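Long-range contacts in ATP-dependent 6-phosphofructokinase subunit beta (Saccharomyces cerevisiae, PDB 3O8O), which catalyses the ATP-dependent phosphorylation of fructose 6-phosphate to fructose 1,6-bisphosphate, the first committing step of glycolysis, as part of an allosterically regulated enzyme: residues T467-A477 / Q502-F513; V518-N526 / Y533-L541. All coordinates share one frame; numbering follows the deposited sequence.

Contact 1: residues T467-A477 / Q502-F513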
loop_
_atom_site.group_PDB
_atom_site.type_symbol
_atom_site.label_atom_id
_atom_site.label_comp_id
_atom_site.label_asym_id
_atom_site.label_seq_id
_atom_site.Cartn_x
_atom_site.Cartn_y
_atom_site.Cartn_z
ATOM N N THR B 467 3.655 -15.301 -23.464
ATOM C CA THR B 467 3.351 -16.658 -23.889
ATOM C C THR B 467 3.092 -16.692 -25.402
ATOM O O THR B 467 2.693 -15.680 -25.999
ATOM C CB THR B 467 2.114 -17.215 -23.198
ATOM O OG1 THR B 467 0.994 -16.367 -23.464
ATOM C CG2 THR B 467 2.346 -17.334 -21.721
ATOM N N PRO B 468 3.296 -17.862 -26.041
ATOM C CA PRO B 468 3.075 -17.949 -27.482
ATOM C C PRO B 468 1.774 -17.325 -27.938
ATOM O O PRO B 468 1.758 -16.554 -28.890
ATOM C CB PRO B 468 3.144 -19.449 -27.742
ATOM C CG PRO B 468 4.184 -19.877 -26.778
ATOM C CD PRO B 468 3.713 -19.172 -25.515
ATOM N N GLU B 469 0.686 -17.633 -27.248
ATOM C CA GLU B 469 -0.604 -17.093 -27.643
ATOM C C GLU B 469 -0.630 -15.579 -27.603
ATOM O O GLU B 469 -1.348 -14.938 -28.368
ATOM C CB GLU B 469 -1.706 -17.647 -26.755
ATOM C CG GLU B 469 -1.865 -19.140 -26.863
ATOM C CD GLU B 469 -3.083 -19.631 -26.127
ATOM O OE1 GLU B 469 -3.248 -20.873 -26.005
ATOM O OE2 GLU B 469 -3.873 -18.764 -25.675
ATOM N N GLU B 470 0.161 -15.000 -26.717
ATOM C CA GLU B 470 0.185 -13.565 -26.619
ATOM C C GLU B 470 0.959 -12.934 -27.746
ATOM O O GLU B 470 0.728 -11.779 -28.076
ATOM C CB GLU B 470 0.783 -13.140 -25.293
ATOM C CG GLU B 470 -0.089 -13.470 -24.109
ATOM C CD GLU B 470 0.673 -13.393 -22.802
ATOM O OE1 GLU B 470 0.031 -13.524 -21.744
ATOM O OE2 GLU B 470 1.913 -13.210 -22.826
ATOM N N ALA B 471 1.863 -13.684 -28.356
ATOM C CA ALA B 471 2.672 -13.135 -29.438
ATOM C C ALA B 471 2.186 -13.537 -30.822
ATOM O O ALA B 471 2.868 -13.276 -31.811
ATOM C CB ALA B 471 4.126 -13.563 -29.259
ATOM N N ASP B 472 1.014 -14.159 -30.890
ATOM C CA ASP B 472 0.457 -14.624 -32.159
ATOM C C ASP B 472 1.110 -15.940 -32.566
ATOM O O ASP B 472 2.220 -15.962 -33.117
ATOM C CB ASP B 472 0.669 -13.593 -33.269
ATOM C CG ASP B 472 0.437 -14.170 -34.657
ATOM O OD1 ASP B 472 0.889 -13.535 -35.633
ATOM O OD2 ASP B 472 -0.195 -15.245 -34.782
ATOM N N LEU B 473 0.400 -17.030 -32.282
ATOM C CA LEU B 473 0.836 -18.383 -32.591
ATOM C C LEU B 473 1.238 -18.490 -34.065
ATOM O O LEU B 473 2.299 -19.039 -34.393
ATOM C CB LEU B 473 -0.309 -19.337 -32.279
ATOM C CG LEU B 473 0.064 -20.589 -31.497
ATOM C CD1 LEU B 473 0.968 -20.213 -30.347
ATOM C CD2 LEU B 473 -1.208 -21.288 -31.009
ATOM N N GLY B 474 0.392 -17.951 -34.946
ATOM C CA GLY B 474 0.676 -17.987 -36.366
ATOM C C GLY B 474 2.109 -17.614 -36.688
ATOM O O GLY B 474 2.906 -18.458 -37.097
ATOM N N MET B 475 2.437 -16.345 -36.509
ATOM C CA MET B 475 3.777 -15.867 -36.788
ATOM C C MET B 475 4.824 -16.815 -36.230
ATOM O O MET B 475 5.907 -16.985 -36.809
ATOM C CB MET B 475 3.986 -14.480 -36.176
ATOM C CG MET B 475 3.447 -13.335 -37.002
ATOM S SD MET B 475 4.267 -13.245 -38.610
ATOM C CE MET B 475 5.817 -12.374 -38.214
ATOM N N ILE B 476 4.512 -17.424 -35.093
ATOM C CA ILE B 476 5.453 -18.341 -34.476
ATOM C C ILE B 476 5.629 -19.538 -35.392
ATOM O O ILE B 476 6.723 -19.778 -35.915
ATOM C CB ILE B 476 4.943 -18.862 -33.111
ATOM C CG1 ILE B 476 4.497 -17.693 -32.219
ATOM C CG2 ILE B 476 6.048 -19.683 -32.435
ATOM C CD1 ILE B 476 5.629 -16.722 -31.861
ATOM N N ALA B 477 4.530 -20.275 -35.574
ATOM C CA ALA B 477 4.495 -21.468 -36.411
ATOM C C ALA B 477 5.153 -21.176 -37.745
ATOM O O ALA B 477 5.968 -21.977 -38.227
ATOM C CB ALA B 477 3.052 -21.917 -36.618
ATOM N N GLN B 502 1.112 -24.725 -24.455
ATOM C CA GLN B 502 0.411 -24.098 -25.564
ATOM C C GLN B 502 0.850 -24.653 -26.923
ATOM O O GLN B 502 0.016 -25.117 -27.717
ATOM C CB GLN B 502 0.607 -22.580 -25.521
ATOM C CG GLN B 502 -0.199 -21.894 -24.425
ATOM C CD GLN B 502 0.028 -20.392 -24.376
ATOM O OE1 GLN B 502 -0.513 -19.710 -23.511
ATOM N NE2 GLN B 502 0.832 -19.870 -25.299
ATOM N N LEU B 503 2.152 -24.616 -27.193
ATOM C CA LEU B 503 2.631 -25.119 -28.474
ATOM C C LEU B 503 2.111 -26.522 -28.749
ATOM O O LEU B 503 1.654 -26.801 -29.847
ATOM C CB LEU B 503 4.161 -25.116 -28.533
ATOM C CG LEU B 503 4.838 -23.748 -28.447
ATOM C CD1 LEU B 503 6.306 -23.902 -28.794
ATOM C CD2 LEU B 503 4.196 -22.775 -29.398
ATOM N N GLU B 504 2.162 -27.396 -27.744
ATOM C CA GLU B 504 1.710 -28.775 -27.911
ATOM C C GLU B 504 0.240 -28.888 -28.264
ATOM O O GLU B 504 -0.109 -29.617 -29.186
ATOM C CB GLU B 504 1.998 -29.614 -26.656
ATOM C CG GLU B 504 1.590 -31.085 -26.774
ATOM C CD GLU B 504 0.079 -31.327 -26.607
ATOM O OE1 GLU B 504 -0.400 -32.432 -26.944
ATOM O OE2 GLU B 504 -0.637 -30.423 -26.129
ATOM N N ARG B 505 -0.645 -28.197 -27.551
ATOM C CA ARG B 505 -2.035 -28.349 -27.923
ATOM C C ARG B 505 -2.352 -27.454 -29.103
ATOM O O ARG B 505 -3.506 -27.233 -29.460
ATOM C CB ARG B 505 -2.996 -28.173 -26.722
ATOM C CG ARG B 505 -3.317 -26.824 -26.176
ATOM C CD ARG B 505 -4.275 -25.992 -26.983
ATOM N NE ARG B 505 -5.204 -25.347 -26.077
ATOM C CZ ARG B 505 -4.988 -24.330 -25.240
ATOM N NH1 ARG B 505 -6.013 -23.942 -24.503
ATOM N NH2 ARG B 505 -3.828 -23.678 -25.139
ATOM N N ALA B 506 -1.293 -26.973 -29.734
ATOM C CA ALA B 506 -1.419 -26.141 -30.917
ATOM C C ALA B 506 -0.908 -27.016 -32.050
ATOM O O ALA B 506 -0.828 -26.582 -33.204
ATOM C CB ALA B 506 -0.560 -24.892 -30.788
ATOM N N ARG B 507 -0.561 -28.254 -31.686
ATOM C CA ARG B 507 -0.039 -29.251 -32.621
ATOM C C ARG B 507 -0.956 -29.284 -33.825
ATOM O O ARG B 507 -0.672 -28.697 -34.859
ATOM C CB ARG B 507 -0.018 -30.638 -31.960
ATOM C CG ARG B 507 1.334 -31.345 -31.950
ATOM C CD ARG B 507 2.327 -30.645 -31.063
ATOM N NE ARG B 507 3.556 -31.416 -30.887
ATOM C CZ ARG B 507 3.644 -32.564 -30.215
ATOM N NH1 ARG B 507 2.560 -33.104 -29.635
ATOM N NH2 ARG B 507 4.824 -33.168 -30.112
ATOM N N GLU B 508 -2.063 -29.989 -33.679
ATOM C CA GLU B 508 -3.048 -30.083 -34.738
ATOM C C GLU B 508 -3.573 -28.650 -34.811
ATOM O O GLU B 508 -4.065 -28.120 -33.821
ATOM C CB GLU B 508 -4.069 -31.168 -34.309
ATOM C CG GLU B 508 -5.576 -30.918 -34.265
ATOM C CD GLU B 508 -6.009 -29.608 -33.653
ATOM O OE1 GLU B 508 -6.114 -29.496 -32.402
ATOM O OE2 GLU B 508 -6.247 -28.684 -34.465
ATOM N N SER B 509 -3.360 -28.020 -35.967
ATOM C CA SER B 509 -3.754 -26.631 -36.262
ATOM C C SER B 509 -2.548 -25.907 -36.850
ATOM O O SER B 509 -2.679 -24.977 -37.632
ATOM C CB SER B 509 -4.221 -25.889 -35.005
ATOM O OG SER B 509 -5.423 -25.171 -35.249
ATOM N N TYR B 510 -1.364 -26.341 -36.452
ATOM C CA TYR B 510 -0.117 -25.771 -36.947
ATOM C C TYR B 510 0.900 -26.915 -36.916
ATOM O O TYR B 510 1.598 -27.108 -35.922
ATOM C CB TYR B 510 0.365 -24.638 -36.032
ATOM C CG TYR B 510 -0.521 -23.408 -35.983
ATOM C CD1 TYR B 510 -0.179 -22.248 -36.689
ATOM C CD2 TYR B 510 -1.686 -23.391 -35.213
ATOM C CE1 TYR B 510 -0.971 -21.105 -36.628
ATOM C CE2 TYR B 510 -2.490 -22.250 -35.147
ATOM C CZ TYR B 510 -2.128 -21.113 -35.857
ATOM O OH TYR B 510 -2.935 -19.996 -35.812
ATOM N N PRO B 511 0.997 -27.692 -38.005
ATOM C CA PRO B 511 1.934 -28.819 -38.075
ATOM C C PRO B 511 3.424 -28.525 -37.835
ATOM O O PRO B 511 4.230 -29.460 -37.786
ATOM C CB PRO B 511 1.668 -29.389 -39.462
ATOM C CG PRO B 511 1.360 -28.156 -40.246
ATOM C CD PRO B 511 0.383 -27.456 -39.323
ATOM N N ALA B 512 3.798 -27.250 -37.690
ATOM C CA ALA B 512 5.208 -26.900 -37.443
ATOM C C ALA B 512 5.628 -27.277 -36.016
ATOM O O ALA B 512 6.818 -27.410 -35.706
ATOM C CB ALA B 512 5.440 -25.404 -37.677
ATOM N N PHE B 513 4.626 -27.450 -35.157
ATOM C CA PHE B 513 4.828 -27.812 -33.763
ATOM C C PHE B 513 4.743 -29.321 -33.588
ATOM O O PHE B 513 4.840 -29.835 -32.476
ATOM C CB PHE B 513 3.766 -27.128 -32.897
ATOM C CG PHE B 513 3.741 -25.632 -33.043
ATOM C CD1 PHE B 513 4.928 -24.920 -33.216
ATOM C CD2 PHE B 513 2.542 -24.930 -32.975
ATOM C CE1 PHE B 513 4.926 -23.537 -33.318
ATOM C CE2 PHE B 513 2.527 -23.536 -33.077
ATOM C CZ PHE B 513 3.724 -22.841 -33.248
#
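Residues 467-477 and 502-513 draw closest at A477 and A512, whose CA atoms are 5.6 Å apart, while the P468 and Q502 CA atoms are separated by 7.0 Å. Side chains do most of the joining. At the exposed end, E469, extended beyond CG, makes a salt bridge from its OE1 to R505 NH2 at 3.0 Å. The R505 chain, bent at chi2 (76°) and chi3, folds back to bring the guanidinium there. The E469 carboxylate also stacks on the Q502 amide, their planes 23° apart. Further in, the contact turns apolar: L473 CD2 meets A506 CB at 3.7 Å, and I476 CG2 comes to the edge of the F513 ring, 4.0 Å from CZ. L503 CD2 lies over one face of that ring, and it also touches P468 CB at 3.9 Å. A477, with only a methyl, lies beside both the Y510 and F513 rings. Y510 CE1 is 3.5 Å from G474 CA; glycine suits 474 because a CB would run into the D472 carboxylate. D472 caps the helix start through weak bonds from M475 N. Helix 432-439 borders the contact, W433 touching P468 and L436 touching I476, while F480, farther along helix 473-483, meets the F513 ring.

Contact 2: residues V518-N526 / Y533-L541. With FDP (2,6-di-O-phosphono-beta-D-fructofuranose), chain L.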
loop_
_atom_site.group_PDB
_atom_site.type_symbol
_atom_site.label_atom_id
_atom_site.label_comp_id
_atom_site.label_asym_id
_atom_site.label_seq_id
_atom_site.Cartn_x
_atom_site.Cartn_y
_atom_site.Cartn_z
ATOM N N VAL B 518 10.116 -30.696 -25.211
ATOM C CA VAL B 518 10.911 -30.665 -23.968
ATOM C C VAL B 518 11.237 -29.297 -23.311
ATOM O O VAL B 518 11.686 -28.346 -23.964
ATOM C CB VAL B 518 12.270 -31.408 -24.145
ATOM C CG1 VAL B 518 13.399 -30.431 -24.544
ATOM C CG2 VAL B 518 12.628 -32.096 -22.864
ATOM N N LEU B 519 11.056 -29.239 -21.992
ATOM C CA LEU B 519 11.309 -28.031 -21.207
ATOM C C LEU B 519 12.381 -28.239 -20.147
ATOM O O LEU B 519 12.327 -29.215 -19.400
ATOM C CB LEU B 519 10.014 -27.594 -20.504
ATOM C CG LEU B 519 10.074 -26.519 -19.406
ATOM C CD1 LEU B 519 10.482 -25.175 -20.004
ATOM C CD2 LEU B 519 8.716 -26.423 -18.728
ATOM N N ILE B 520 13.351 -27.332 -20.082
ATOM C CA ILE B 520 14.383 -27.416 -19.052
ATOM C C ILE B 520 13.941 -26.404 -18.009
ATOM O O ILE B 520 14.119 -25.210 -18.207
ATOM C CB ILE B 520 15.765 -26.971 -19.553
ATOM C CG1 ILE B 520 16.279 -27.926 -20.637
ATOM C CG2 ILE B 520 16.724 -26.918 -18.370
ATOM C CD1 ILE B 520 17.659 -27.581 -21.177
ATOM N N PRO B 521 13.367 -26.862 -16.883
ATOM C CA PRO B 521 12.910 -25.919 -15.853
ATOM C C PRO B 521 14.001 -25.014 -15.289
ATOM O O PRO B 521 15.118 -25.464 -15.037
ATOM C CB PRO B 521 12.307 -26.831 -14.787
ATOM C CG PRO B 521 11.930 -28.064 -15.555
ATOM C CD PRO B 521 13.104 -28.247 -16.469
ATOM N N ALA B 522 13.663 -23.736 -15.104
ATOM C CA ALA B 522 14.587 -22.752 -14.553
ATOM C C ALA B 522 13.866 -21.522 -13.982
ATOM O O ALA B 522 13.208 -20.745 -14.691
ATOM C CB ALA B 522 15.585 -22.338 -15.597
ATOM N N THR B 523 14.005 -21.371 -12.673
ATOM C CA THR B 523 13.406 -20.285 -11.912
ATOM C C THR B 523 13.921 -20.502 -10.505
ATOM O O THR B 523 13.897 -21.624 -10.026
ATOM C CB THR B 523 11.898 -20.399 -11.880
ATOM O OG1 THR B 523 11.417 -19.869 -10.646
ATOM C CG2 THR B 523 11.475 -21.838 -11.949
ATOM N N LEU B 524 14.398 -19.449 -9.845
ATOM C CA LEU B 524 14.927 -19.581 -8.479
ATOM C C LEU B 524 13.852 -20.074 -7.495
ATOM O O LEU B 524 14.163 -20.536 -6.400
ATOM C CB LEU B 524 15.515 -18.236 -8.013
ATOM C CG LEU B 524 14.601 -16.992 -8.067
ATOM C CD1 LEU B 524 13.675 -17.049 -6.882
ATOM C CD2 LEU B 524 15.403 -15.673 -8.011
ATOM N N SER B 525 12.593 -20.001 -7.913
ATOM C CA SER B 525 11.480 -20.417 -7.088
ATOM C C SER B 525 11.254 -21.912 -7.029
ATOM O O SER B 525 10.665 -22.408 -6.069
ATOM C CB SER B 525 10.202 -19.781 -7.586
ATOM O OG SER B 525 10.423 -18.420 -7.804
ATOM N N ASN B 526 11.686 -22.622 -8.067
ATOM C CA ASN B 526 11.518 -24.073 -8.150
ATOM C C ASN B 526 10.030 -24.426 -8.107
ATOM O O ASN B 526 9.605 -25.345 -7.395
ATOM C CB ASN B 526 12.277 -24.755 -7.007
ATOM C CG ASN B 526 12.544 -26.221 -7.286
ATOM O OD1 ASN B 526 12.969 -26.580 -8.382
ATOM N ND2 ASN B 526 12.300 -27.075 -6.301
ATOM N N TYR B 533 14.296 -29.881 -8.993
ATOM C CA TYR B 533 15.308 -28.850 -9.037
ATOM C C TYR B 533 15.281 -28.030 -10.284
ATOM O O TYR B 533 15.787 -28.482 -11.296
ATOM C CB TYR B 533 16.703 -29.437 -8.936
ATOM C CG TYR B 533 17.753 -28.356 -8.916
ATOM C CD1 TYR B 533 18.067 -27.702 -7.737
ATOM C CD2 TYR B 533 18.366 -27.932 -10.086
ATOM C CE1 TYR B 533 18.949 -26.650 -7.712
ATOM C CE2 TYR B 533 19.260 -26.880 -10.085
ATOM C CZ TYR B 533 19.549 -26.235 -8.884
ATOM O OH TYR B 533 20.439 -25.171 -8.838
ATOM N N SER B 534 14.713 -26.835 -10.236
ATOM C CA SER B 534 14.730 -26.001 -11.420
ATOM C C SER B 534 16.128 -25.341 -11.497
ATOM O O SER B 534 16.862 -25.323 -10.511
ATOM C CB SER B 534 13.627 -24.952 -11.345
ATOM O OG SER B 534 13.847 -24.075 -10.268
ATOM N N LEU B 535 16.521 -24.841 -12.665
ATOM C CA LEU B 535 17.826 -24.208 -12.783
ATOM C C LEU B 535 17.773 -22.820 -12.141
ATOM O O LEU B 535 16.752 -22.119 -12.214
ATOM C CB LEU B 535 18.240 -24.081 -14.261
ATOM C CG LEU B 535 18.712 -25.306 -15.043
ATOM C CD1 LEU B 535 19.174 -24.872 -16.419
ATOM C CD2 LEU B 535 19.849 -25.971 -14.320
ATOM N N GLY B 536 18.877 -22.433 -11.516
ATOM C CA GLY B 536 18.954 -21.132 -10.871
ATOM C C GLY B 536 18.759 -21.218 -9.368
ATOM O O GLY B 536 19.298 -20.432 -8.588
ATOM N N SER B 537 17.986 -22.208 -8.970
ATOM C CA SER B 537 17.671 -22.434 -7.581
ATOM C C SER B 537 18.858 -22.318 -6.607
ATOM O O SER B 537 18.845 -21.497 -5.693
ATOM C CB SER B 537 17.014 -23.799 -7.463
ATOM O OG SER B 537 16.720 -24.077 -6.124
ATOM N N ASP B 538 19.881 -23.138 -6.795
ATOM C CA ASP B 538 21.031 -23.115 -5.904
ATOM C C ASP B 538 21.711 -21.743 -5.905
ATOM O O ASP B 538 22.299 -21.316 -4.913
ATOM C CB ASP B 538 22.044 -24.229 -6.307
ATOM C CG ASP B 538 23.319 -24.233 -5.435
ATOM O OD1 ASP B 538 23.258 -24.672 -4.258
ATOM O OD2 ASP B 538 24.383 -23.789 -5.930
ATOM N N THR B 539 21.641 -21.040 -7.018
ATOM C CA THR B 539 22.297 -19.751 -7.067
ATOM C C THR B 539 21.530 -18.788 -6.184
ATOM O O THR B 539 22.126 -17.996 -5.448
ATOM C CB THR B 539 22.374 -19.239 -8.507
ATOM O OG1 THR B 539 23.350 -20.003 -9.214
ATOM C CG2 THR B 539 22.783 -17.802 -8.552
ATOM N N ALA B 540 20.205 -18.878 -6.253
ATOM C CA ALA B 540 19.331 -18.022 -5.458
ATOM C C ALA B 540 19.514 -18.352 -3.981
ATOM O O ALA B 540 19.740 -17.473 -3.153
ATOM C CB ALA B 540 17.862 -18.246 -5.866
ATOM N N LEU B 541 19.415 -19.641 -3.674
ATOM C CA LEU B 541 19.550 -20.132 -2.316
ATOM C C LEU B 541 20.791 -19.561 -1.639
ATOM O O LEU B 541 20.775 -19.190 -0.470
ATOM C CB LEU B 541 19.615 -21.664 -2.322
ATOM C CG LEU B 541 19.561 -22.249 -0.910
ATOM C CD1 LEU B 541 18.236 -21.845 -0.301
ATOM C CD2 LEU B 541 19.691 -23.742 -0.899
HETATM P P1 FDP L . 8.611 -16.806 -10.713
HETATM O O1P FDP L . 8.120 -17.303 -12.017
HETATM O O2P FDP L . 9.792 -17.732 -10.136
HETATM O O3P FDP L . 7.449 -16.822 -9.597
HETATM O O1 FDP L . 9.998 -14.614 -7.258
HETATM C C1 FDP L . 9.259 -15.156 -8.357
HETATM C C2 FDP L . 9.849 -14.674 -9.684
HETATM O O2 FDP L . 9.216 -15.314 -10.798
HETATM C C3 FDP L . 11.363 -14.891 -9.698
HETATM O O3 FDP L . 11.670 -15.896 -10.666
HETATM C C4 FDP L . 11.889 -13.541 -10.178
HETATM O O4 FDP L . 13.179 -13.326 -9.600
HETATM C C5 FDP L . 10.867 -12.617 -9.527
HETATM O O5 FDP L . 9.627 -13.266 -9.833
HETATM C C6 FDP L . 10.836 -11.197 -10.093
HETATM O O6 FDP L . 10.338 -11.198 -11.434
HETATM P P2 FDP L . 9.799 -9.844 -12.117
HETATM O O4P FDP L . 9.107 -10.109 -13.396
HETATM O O5P FDP L . 8.845 -9.113 -11.049
HETATM O O6P FDP L . 11.092 -8.901 -12.286
#
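Two torsions bring S534 and N526 together: S534 holds OG between its backbone N and carbonyl carbon (chi1 64°), facing the 523-526 turn, and N526 swings CG anti to its N (chi1 -161°), sending OD1 to the S534 backbone. S534 N then donates to N526 OD1 at 2.6 Å. S534 OG donates to T523 O at a very short 2.5 Å, a length that is doubtful. Serine suits this spot because a short hydroxyl can meet a carbonyl inside a buried turn. N526 N also donates to T523 O, closing the type I turn.

Before the turn, the backbones form a single bridge between A522 and L535. L535 N gives a nearly straight bond (163°) to P521 O at 2.8 Å, and L535 O receives a weak one from T523 N at 2.9 Å. This pattern, with one residue bonding to both neighbours of its partner, is that of parallel strands. Beside it, I520 CG2 packs on L535 CD1 at 3.7 Å. G536, with a positive phi that glycine adopts easily, occupies the N-cap position of helix 537-558, and its O accepts from A540 N. Y533 OH accepts from D538 N at 2.9 Å and is also hydrogen-bonded to D671.

On the activator side, T523 OG1 accepts from S525 N, an ST turn, and is also hydrogen-bonded to N527 OD1. T523 OG1 donates to FDP O2P at 2.7 Å. S525 OG donates to FDP O2P at a short 2.5 Å, again of doubtful accuracy. R465, H660, Q663 and G569 bind the ligand too, with residues of a neighbouring subunit. Thus two neutral hydroxyls meet one phosphate oxygen; the ST turn and the bonds to 533-541 probably fix the turn so that both face the phosphate.

Both contacts belong to the C-terminal regulatory domain, and they follow in series: contact 1 closes at residue 513, shortly before contact 2 opens at V518. Their centres lie about 25 Å apart; about 8 Å separate their nearest atoms, so the two do not meet directly. Helix 494-504, of contact 1, leads on to strand 519-521, of contact 2, which pairs with strand 487-492 and also bonds to strand 715-718. The centre of contact 1 lies about 36 Å from the centre of the chain, at the periphery, whereas contact 2 is buried and holds part of the fructose 2,6-bisphosphate site. By sequence, its T523-L524-S525 matches S153-I154-D155 of the N-terminal domain, consistent with an activator site derived from a duplicated active site.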